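Side-chain contacts in alternansucrase (Leuconostoc mesenteroides, PDB 6HVG), which is a large multidomain enzyme of glycoside hydrolase family 70, with a catalytic barrel, a bound calcium ion and choline-binding-type repeats: residues A[805-810]-A[841-846]; A[790-795]-A[800-805]. All coordinates share one frame; numbering follows the deposited sequence.

Interaction 1: A[805-810]-A[841-846]; sequences YNLPSA and TIYNPV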
ATOM      1  N   TYR A 805      -8.525 -21.769   1.242  1.00 65.62           N
ATOM      2  CA  TYR A 805      -8.773 -23.193   1.427  1.00 67.44           C
ATOM      3  C   TYR A 805      -9.385 -23.460   2.795  1.00 66.06           C
ATOM      4  O   TYR A 805      -9.169 -22.697   3.724  1.00 66.74           O
ATOM      5  CB  TYR A 805      -7.455 -23.984   1.322  1.00 69.15           C
ATOM      6  CG  TYR A 805      -6.808 -23.916  -0.039  1.00 71.14           C
ATOM      7  CD1 TYR A 805      -7.135 -24.838  -1.027  1.00 71.29           C
ATOM      8  CD2 TYR A 805      -5.854 -22.938  -0.338  1.00 72.03           C
ATOM      9  CE1 TYR A 805      -6.556 -24.776  -2.281  1.00 72.47           C
ATOM     10  CE2 TYR A 805      -5.282 -22.862  -1.594  1.00 73.16           C
ATOM     11  CZ  TYR A 805      -5.636 -23.785  -2.560  1.00 72.49           C
ATOM     12  OH  TYR A 805      -5.050 -23.723  -3.804  1.00 70.13           O
ATOM     13  N   ASN A 806     -10.169 -24.540   2.902  1.00 61.03           N
ATOM     14  CA  ASN A 806     -10.556 -25.116   4.196  1.00 56.06           C
ATOM     15  C   ASN A 806     -11.369 -24.183   5.103  1.00 54.27           C
ATOM     16  O   ASN A 806     -11.325 -24.311   6.334  1.00 53.55           O
ATOM     17  CB  ASN A 806      -9.332 -25.654   4.980  1.00 55.96           C
ATOM     18  CG  ASN A 806      -8.749 -26.907   4.368  1.00 55.89           C
ATOM     19  OD1 ASN A 806      -9.495 -27.776   3.960  1.00 55.02           O
ATOM     20  ND2 ASN A 806      -7.435 -27.017   4.349  1.00 54.79           N
ATOM     21  N   LEU A 807     -12.147 -23.279   4.509  1.00 54.12           N
ATOM     22  CA  LEU A 807     -12.982 -22.374   5.285  1.00 52.45           C
ATOM     23  C   LEU A 807     -13.983 -23.074   6.219  1.00 55.45           C
ATOM     24  O   LEU A 807     -14.144 -22.641   7.368  1.00 58.46           O
ATOM     25  CB  LEU A 807     -13.690 -21.379   4.367  1.00 50.51           C
ATOM     26  CG  LEU A 807     -12.746 -20.289   3.822  1.00 48.69           C
ATOM     27  CD1 LEU A 807     -13.471 -19.359   2.880  1.00 47.37           C
ATOM     28  CD2 LEU A 807     -12.120 -19.477   4.934  1.00 48.72           C
ATOM     29  N   PRO A 808     -14.640 -24.155   5.754  1.00 53.49           N
ATOM     30  CA  PRO A 808     -15.488 -24.908   6.677  1.00 54.60           C
ATOM     31  C   PRO A 808     -14.748 -25.445   7.904  1.00 54.21           C
ATOM     32  O   PRO A 808     -15.259 -25.368   9.014  1.00 58.14           O
ATOM     33  CB  PRO A 808     -15.999 -26.061   5.807  1.00 55.32           C
ATOM     34  CG  PRO A 808     -16.047 -25.475   4.450  1.00 54.34           C
ATOM     35  CD  PRO A 808     -14.836 -24.590   4.365  1.00 53.35           C
ATOM     36  N   SER A 809     -13.554 -25.980   7.698  1.00 53.17           N
ATOM     37  CA  SER A 809     -12.773 -26.546   8.787  1.00 53.26           C
ATOM     38  C   SER A 809     -12.337 -25.449   9.737  1.00 51.48           C
ATOM     39  O   SER A 809     -12.322 -25.634  10.953  1.00 52.66           O
ATOM     40  CB  SER A 809     -11.563 -27.321   8.229  1.00 52.87           C
ATOM     41  OG  SER A 809     -11.919 -28.067   7.070  1.00 53.08           O
ATOM     42  N   ALA A 810     -11.960 -24.312   9.174  1.00 52.95           N
ATOM     43  CA  ALA A 810     -11.580 -23.148   9.966  1.00 53.71           C
ATOM     44  C   ALA A 810     -12.739 -22.660  10.838  1.00 52.62           C
ATOM     45  O   ALA A 810     -12.542 -22.374  12.008  1.00 53.52           O
ATOM     46  CB  ALA A 810     -11.103 -22.027   9.050  1.00 55.19           C
ATOM     47  N   THR A 841     -23.094 -18.952  -0.571  1.00 50.55           N
ATOM     48  CA  THR A 841     -21.854 -19.595  -0.969  1.00 49.17           C
ATOM     49  C   THR A 841     -21.990 -21.083  -0.767  1.00 49.45           C
ATOM     50  O   THR A 841     -22.936 -21.553  -0.129  1.00 50.95           O
ATOM     51  CB  THR A 841     -20.658 -19.154  -0.091  1.00 49.95           C
ATOM     52  OG1 THR A 841     -20.852 -19.603   1.253  1.00 48.31           O
ATOM     53  CG2 THR A 841     -20.476 -17.660  -0.092  1.00 48.62           C
ATOM     54  N   ILE A 842     -21.021 -21.832  -1.278  1.00 50.21           N
ATOM     55  CA  ILE A 842     -21.036 -23.278  -1.090  1.00 52.69           C
ATOM     56  C   ILE A 842     -20.793 -23.679   0.376  1.00 53.63           C
ATOM     57  O   ILE A 842     -21.188 -24.760   0.827  1.00 54.81           O
ATOM     58  CB  ILE A 842     -20.056 -24.013  -2.035  1.00 53.62           C
ATOM     59  CG1 ILE A 842     -18.601 -23.623  -1.775  1.00 53.45           C
ATOM     60  CG2 ILE A 842     -20.419 -23.748  -3.491  1.00 53.18           C
ATOM     61  CD1 ILE A 842     -17.607 -24.577  -2.434  1.00 53.75           C
ATOM     62  N   TYR A 843     -20.158 -22.792   1.125  1.00 53.58           N
ATOM     63  CA  TYR A 843     -19.865 -23.055   2.522  1.00 55.02           C
ATOM     64  C   TYR A 843     -21.083 -22.849   3.439  1.00 53.02           C
ATOM     65  O   TYR A 843     -21.115 -23.384   4.551  1.00 52.96           O
ATOM     66  CB  TYR A 843     -18.696 -22.187   2.985  1.00 58.15           C
ATOM     67  CG  TYR A 843     -17.501 -22.154   2.038  1.00 60.26           C
ATOM     68  CD1 TYR A 843     -16.780 -23.306   1.736  1.00 59.11           C
ATOM     69  CD2 TYR A 843     -17.079 -20.958   1.464  1.00 60.81           C
ATOM     70  CE1 TYR A 843     -15.675 -23.257   0.892  1.00 59.38           C
ATOM     71  CE2 TYR A 843     -15.986 -20.914   0.621  1.00 59.99           C
ATOM     72  CZ  TYR A 843     -15.291 -22.069   0.347  1.00 58.88           C
ATOM     73  OH  TYR A 843     -14.208 -22.002  -0.475  1.00 67.98           O
ATOM     74  N   ASN A 844     -22.077 -22.094   2.975  1.00 49.84           N
ATOM     75  CA  ASN A 844     -23.226 -21.719   3.797  1.00 49.73           C
ATOM     76  C   ASN A 844     -23.878 -22.848   4.630  1.00 52.89           C
ATOM     77  O   ASN A 844     -24.114 -22.678   5.831  1.00 52.59           O
ATOM     78  CB  ASN A 844     -24.288 -21.022   2.946  1.00 48.46           C
ATOM     79  CG  ASN A 844     -25.381 -20.395   3.788  1.00 47.71           C
ATOM     80  OD1 ASN A 844     -26.141 -21.096   4.466  1.00 46.75           O
ATOM     81  ND2 ASN A 844     -25.487 -19.064   3.732  1.00 48.65           N
ATOM     82  N   PRO A 845     -24.172 -23.999   4.010  1.00 57.40           N
ATOM     83  CA  PRO A 845     -24.843 -25.046   4.778  1.00 58.27           C
ATOM     84  C   PRO A 845     -24.002 -25.565   5.937  1.00 56.61           C
ATOM     85  O   PRO A 845     -24.521 -25.738   7.036  1.00 58.97           O
ATOM     86  CB  PRO A 845     -25.094 -26.143   3.731  1.00 57.95           C
ATOM     87  CG  PRO A 845     -25.053 -25.425   2.430  1.00 57.83           C
ATOM     88  CD  PRO A 845     -23.970 -24.409   2.612  1.00 58.88           C
ATOM     89  N   VAL A 846     -22.717 -25.792   5.700  1.00 57.99           N
ATOM     90  CA  VAL A 846     -21.820 -26.329   6.745  1.00 58.96           C
ATOM     91  C   VAL A 846     -21.659 -25.330   7.885  1.00 58.31           C
ATOM     92  O   VAL A 846     -21.764 -25.678   9.049  1.00 61.80           O
ATOM     93  CB  VAL A 846     -20.411 -26.677   6.207  1.00 58.71           C
ATOM     94  CG1 VAL A 846     -19.609 -27.435   7.258  1.00 58.30           C
ATOM     95  CG2 VAL A 846     -20.519 -27.506   4.939  1.00 63.88           C
TER
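A chi1 of -46° swings the Y843 ring to the side opposite its own carbonyl carbon, toward L807 and P808; L807 has its CG on the corresponding side of its own backbone. CB of L807 comes to lie 4.2 Å from the centroid of the Y843 ring and almost exactly on the ring normal, a CH-pi contact over one face. Further out along the same side chain, L807 CD1 approaches Y843 CE2 at 3.7 Å. The opposite face of the ring is taken by I842 CG1, from the residue just before, so the phenol ring is held between two aliphatic groups. P808 comes in obliquely, its CD 3.5 Å from Y843 CD1. The contact joins the first turn of helix 807-814 to the start of helix 844-857 and the turn leading into it, both in the glycoside hydrolase family 70 region, whose catalytic core is a TIM-type barrel. Three residues after Y843, V846 meets the P808 ring, with P808 CB to V846 CG1 at 4.1 Å, and both residues touch strand 952-954 through I952 and V954. Ahead of the second helix T841 acts as a cap: its OG1 accepts weak bonds from the backbone N atoms of Y843 and N844. On the first helix, N806 is the N-cap residue by position, but its side-chain OD1 accepts from S1001 N instead of capping.

Interaction 2: A[790-795]-A[800-805]; sequences YKDQEN and KKYNDY
The C-terminal end of helix 779-793, in the family 70 catalytic region, is tied here to the loop that leads on to helix 807-814, and a single carboxylate does most of the tying. D792 carries its CG anti to the backbone N (chi1 171°), which turns both oxygens toward residues 801-803. D792 OD2 accepts from K801 N at 2.7 Å through its syn lone pair, in a nearly straight bond. OD1 is gripped by three donors. N803 ND2 reaches the anti lone pair of D792 OD1 at 2.7 Å. N803 N lies 3.0 Å from D792 OD1, close to the direction of the C-O bond, and Y802 N approaches from above the carboxylate plane. Three successive backbone N-H groups thus converge on one buried side chain, so the loop curls around it; this concentration of donors would probably favour the charged form of D792. The N803 amide is shared out: while ND2 serves D792, N803 OD1 accepts from Q793 NE2 at 2.9 Å, with the two amide planes 65° apart. Both atoms of that amide are therefore held, which limits its rotation. The polar ends of K801 and Y802 turn to another helix: K801 NZ forms a salt bridge and Y802 OH a hydrogen bond with OD2 of D766, the last residue of helix 757-766. Within the loop, Y805 OH accepts from K800 N, and K800 CB sits over one face of the Y805 ring, toward its rim. K800 then bends at its last torsion, and NZ donates to both A998 O and Q793 O, the latter at 2.7 Å with the nitrogen tilted 33° from the carbonyl plane.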
ATOM      1  N   TYR A 790     -15.626 -16.009  -8.275  1.00 55.55           N
ATOM      2  CA  TYR A 790     -16.617 -17.032  -7.918  1.00 57.99           C
ATOM      3  C   TYR A 790     -16.246 -18.403  -8.518  1.00 60.53           C
ATOM      4  O   TYR A 790     -16.312 -19.409  -7.844  1.00 60.21           O
ATOM      5  CB  TYR A 790     -18.034 -16.657  -8.379  1.00 56.35           C
ATOM      6  CG  TYR A 790     -18.612 -15.340  -7.878  1.00 55.69           C
ATOM      7  CD1 TYR A 790     -18.252 -14.790  -6.644  1.00 54.48           C
ATOM      8  CD2 TYR A 790     -19.550 -14.656  -8.644  1.00 58.73           C
ATOM      9  CE1 TYR A 790     -18.795 -13.590  -6.205  1.00 53.09           C
ATOM     10  CE2 TYR A 790     -20.103 -13.453  -8.219  1.00 59.53           C
ATOM     11  CZ  TYR A 790     -19.726 -12.924  -7.003  1.00 57.26           C
ATOM     12  OH  TYR A 790     -20.309 -11.746  -6.621  1.00 53.72           O
ATOM     13  N   LYS A 791     -15.868 -18.430  -9.793  1.00 66.98           N
ATOM     14  CA  LYS A 791     -15.495 -19.679 -10.487  1.00 72.91           C
ATOM     15  C   LYS A 791     -14.341 -20.384  -9.780  1.00 66.98           C
ATOM     16  O   LYS A 791     -14.328 -21.600  -9.644  1.00 65.96           O
ATOM     17  CB  LYS A 791     -15.119 -19.373 -11.949  1.00 78.99           C
ATOM     18  CG  LYS A 791     -14.542 -20.526 -12.764  1.00 85.11           C
ATOM     19  CD  LYS A 791     -15.619 -21.400 -13.375  1.00 93.78           C
ATOM     20  CE  LYS A 791     -14.975 -22.622 -14.045  1.00 95.17           C
ATOM     21  NZ  LYS A 791     -14.403 -23.642 -13.105  1.00 93.84           N
ATOM     22  N   ASP A 792     -13.371 -19.599  -9.341  1.00 64.93           N
ATOM     23  CA  ASP A 792     -12.212 -20.097  -8.598  1.00 62.71           C
ATOM     24  C   ASP A 792     -12.588 -20.605  -7.217  1.00 61.18           C
ATOM     25  O   ASP A 792     -12.112 -21.639  -6.775  1.00 60.03           O
ATOM     26  CB  ASP A 792     -11.187 -18.971  -8.471  1.00 62.50           C
ATOM     27  CG  ASP A 792     -10.049 -19.314  -7.535  1.00 64.39           C
ATOM     28  OD1 ASP A 792      -9.980 -18.734  -6.414  1.00 66.35           O
ATOM     29  OD2 ASP A 792      -9.215 -20.151  -7.947  1.00 65.15           O
ATOM     30  N   GLN A 793     -13.454 -19.864  -6.533  1.00 63.20           N
ATOM     31  CA  GLN A 793     -13.920 -20.216  -5.193  1.00 61.55           C
ATOM     32  C   GLN A 793     -14.655 -21.570  -5.173  1.00 63.01           C
ATOM     33  O   GLN A 793     -14.424 -22.390  -4.285  1.00 61.96           O
ATOM     34  CB  GLN A 793     -14.878 -19.137  -4.697  1.00 60.57           C
ATOM     35  CG  GLN A 793     -15.485 -19.369  -3.320  1.00 58.99           C
ATOM     36  CD  GLN A 793     -16.353 -18.204  -2.876  1.00 58.60           C
ATOM     37  OE1 GLN A 793     -17.497 -18.386  -2.501  1.00 57.96           O
ATOM     38  NE2 GLN A 793     -15.808 -16.999  -2.934  1.00 60.20           N
ATOM     39  N   GLU A 794     -15.522 -21.789  -6.159  1.00 62.81           N
ATOM     40  CA  GLU A 794     -16.358 -22.978  -6.237  1.00 66.15           C
ATOM     41  C   GLU A 794     -15.760 -24.089  -7.078  1.00 68.65           C
ATOM     42  O   GLU A 794     -16.458 -25.033  -7.447  1.00 71.73           O
ATOM     43  CB  GLU A 794     -17.727 -22.599  -6.804  1.00 67.84           C
ATOM     44  CG  GLU A 794     -18.407 -21.518  -5.985  1.00 71.69           C
ATOM     45  CD  GLU A 794     -19.858 -21.285  -6.338  1.00 73.27           C
ATOM     46  OE1 GLU A 794     -20.415 -22.027  -7.183  1.00 74.26           O
ATOM     47  OE2 GLU A 794     -20.420 -20.339  -5.743  1.00 69.58           O
ATOM     48  N   ASN A 795     -14.466 -23.997  -7.366  1.00 69.83           N
ATOM     49  CA  ASN A 795     -13.840 -24.891  -8.324  1.00 73.61           C
ATOM     50  C   ASN A 795     -13.878 -26.351  -7.831  1.00 71.44           C
ATOM     51  O   ASN A 795     -13.360 -26.643  -6.764  1.00 71.23           O
ATOM     52  CB  ASN A 795     -12.388 -24.441  -8.581  1.00 78.65           C
ATOM     53  CG  ASN A 795     -11.791 -25.084  -9.825  1.00 79.30           C
ATOM     54  OD1 ASN A 795     -11.861 -26.298  -9.973  1.00 82.38           O
ATOM     55  ND2 ASN A 795     -11.184 -24.296 -10.698  1.00 77.32           N
ATOM     56  N   LYS A 800      -7.444 -23.526  -5.412  1.00 69.64           N
ATOM     57  CA  LYS A 800      -7.880 -22.146  -5.337  1.00 69.38           C
ATOM     58  C   LYS A 800      -6.706 -21.228  -5.590  1.00 68.26           C
ATOM     59  O   LYS A 800      -5.666 -21.324  -4.924  1.00 66.10           O
ATOM     60  CB  LYS A 800      -8.510 -21.850  -3.971  1.00 70.11           C
ATOM     61  CG  LYS A 800      -9.902 -22.448  -3.803  1.00 67.52           C
ATOM     62  CD  LYS A 800     -10.274 -22.672  -2.334  1.00 64.65           C
ATOM     63  CE  LYS A 800     -11.356 -23.740  -2.146  1.00 66.04           C
ATOM     64  NZ  LYS A 800     -12.374 -23.781  -3.244  1.00 67.60           N
ATOM     65  N   LYS A 801      -6.866 -20.357  -6.573  1.00 70.49           N
ATOM     66  CA  LYS A 801      -5.810 -19.438  -6.939  1.00 77.47           C
ATOM     67  C   LYS A 801      -5.887 -18.147  -6.114  1.00 73.64           C
ATOM     68  O   LYS A 801      -4.864 -17.656  -5.642  1.00 71.83           O
ATOM     69  CB  LYS A 801      -5.832 -19.156  -8.444  1.00 85.59           C
ATOM     70  CG  LYS A 801      -4.485 -18.682  -8.965  1.00 92.90           C
ATOM     71  CD  LYS A 801      -4.402 -18.350 -10.447  1.00 97.05           C
ATOM     72  CE  LYS A 801      -3.020 -17.766 -10.748  1.00 96.50           C
ATOM     73  NZ  LYS A 801      -2.895 -17.180 -12.107  1.00 95.19           N
ATOM     74  N   TYR A 802      -7.088 -17.603  -5.957  1.00 73.20           N
ATOM     75  CA  TYR A 802      -7.272 -16.366  -5.220  1.00 70.17           C
ATOM     76  C   TYR A 802      -7.924 -16.632  -3.872  1.00 70.24           C
ATOM     77  O   TYR A 802      -7.548 -16.025  -2.859  1.00 71.80           O
ATOM     78  CB  TYR A 802      -8.136 -15.402  -6.009  1.00 71.58           C
ATOM     79  CG  TYR A 802      -7.874 -15.406  -7.504  1.00 75.90           C
ATOM     80  CD1 TYR A 802      -6.672 -14.933  -8.021  1.00 78.23           C
ATOM     81  CD2 TYR A 802      -8.828 -15.888  -8.392  1.00 77.69           C
ATOM     82  CE1 TYR A 802      -6.430 -14.941  -9.389  1.00 79.95           C
ATOM     83  CE2 TYR A 802      -8.601 -15.906  -9.758  1.00 81.65           C
ATOM     84  CZ  TYR A 802      -7.406 -15.438 -10.262  1.00 82.90           C
ATOM     85  OH  TYR A 802      -7.219 -15.469 -11.632  1.00 88.34           O
ATOM     86  N   ASN A 803      -8.859 -17.577  -3.845  1.00 67.86           N
ATOM     87  CA  ASN A 803      -9.656 -17.869  -2.648  1.00 63.67           C
ATOM     88  C   ASN A 803      -8.924 -18.717  -1.598  1.00 64.09           C
ATOM     89  O   ASN A 803      -7.876 -19.338  -1.875  1.00 65.44           O
ATOM     90  CB  ASN A 803     -10.940 -18.588  -3.033  1.00 60.48           C
ATOM     91  CG  ASN A 803     -11.934 -17.688  -3.696  1.00 62.66           C
ATOM     92  OD1 ASN A 803     -12.936 -17.338  -3.087  1.00 60.67           O
ATOM     93  ND2 ASN A 803     -11.641 -17.266  -4.932  1.00 68.41           N
ATOM     94  N   ASP A 804      -9.510 -18.741  -0.404  1.00 62.02           N
ATOM     95  CA  ASP A 804      -8.973 -19.470   0.737  1.00 61.74           C
ATOM     96  C   ASP A 804      -9.438 -20.913   0.790  1.00 66.03           C
ATOM     97  O   ASP A 804     -10.595 -21.241   0.489  1.00 70.28           O
ATOM     98  CB  ASP A 804      -9.409 -18.814   2.037  1.00 61.16           C
ATOM     99  CG  ASP A 804      -8.541 -17.643   2.430  1.00 62.74           C
ATOM    100  OD1 ASP A 804      -7.686 -17.229   1.633  1.00 69.80           O
ATOM    101  OD2 ASP A 804      -8.689 -17.147   3.561  1.00 55.58           O
ATOM    102  N   TYR A 805      -8.525 -21.769   1.242  1.00 65.62           N
ATOM    103  CA  TYR A 805      -8.773 -23.193   1.427  1.00 67.44           C
ATOM    104  C   TYR A 805      -9.385 -23.460   2.795  1.00 66.06           C
ATOM    105  O   TYR A 805      -9.169 -22.697   3.724  1.00 66.74           O
ATOM    106  CB  TYR A 805      -7.455 -23.984   1.322  1.00 69.15           C
ATOM    107  CG  TYR A 805      -6.808 -23.916  -0.039  1.00 71.14           C
ATOM    108  CD1 TYR A 805      -7.135 -24.838  -1.027  1.00 71.29           C
ATOM    109  CD2 TYR A 805      -5.854 -22.938  -0.338  1.00 72.03           C
ATOM    110  CE1 TYR A 805      -6.556 -24.776  -2.281  1.00 72.47           C
ATOM    111  CE2 TYR A 805      -5.282 -22.862  -1.594  1.00 73.16           C
ATOM    112  CZ  TYR A 805      -5.636 -23.785  -2.560  1.00 72.49           C
ATOM    113  OH  TYR A 805      -5.050 -23.723  -3.804  1.00 70.13           O
TER

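How the interactions relate
Interaction 2 comes first along the chain, tying the end of helix 779-793 to the loop after it; interaction 1 opens where that loop runs into helix 807-814 and reaches forward to the start of helix 844-857. Their centres are about 12 Å apart. Y805 ends one segment and begins the other, though it makes no contact across either pair. The two also touch directly: the Y843 hydroxyl packs on K800 CE and on the carbonyl oxygens of Q793 and D804, while I842 packs against E794. A polar hub at a helix end thus adjoins an apolar seam between two later helices, joining three helices of the family 70 region into one local cluster.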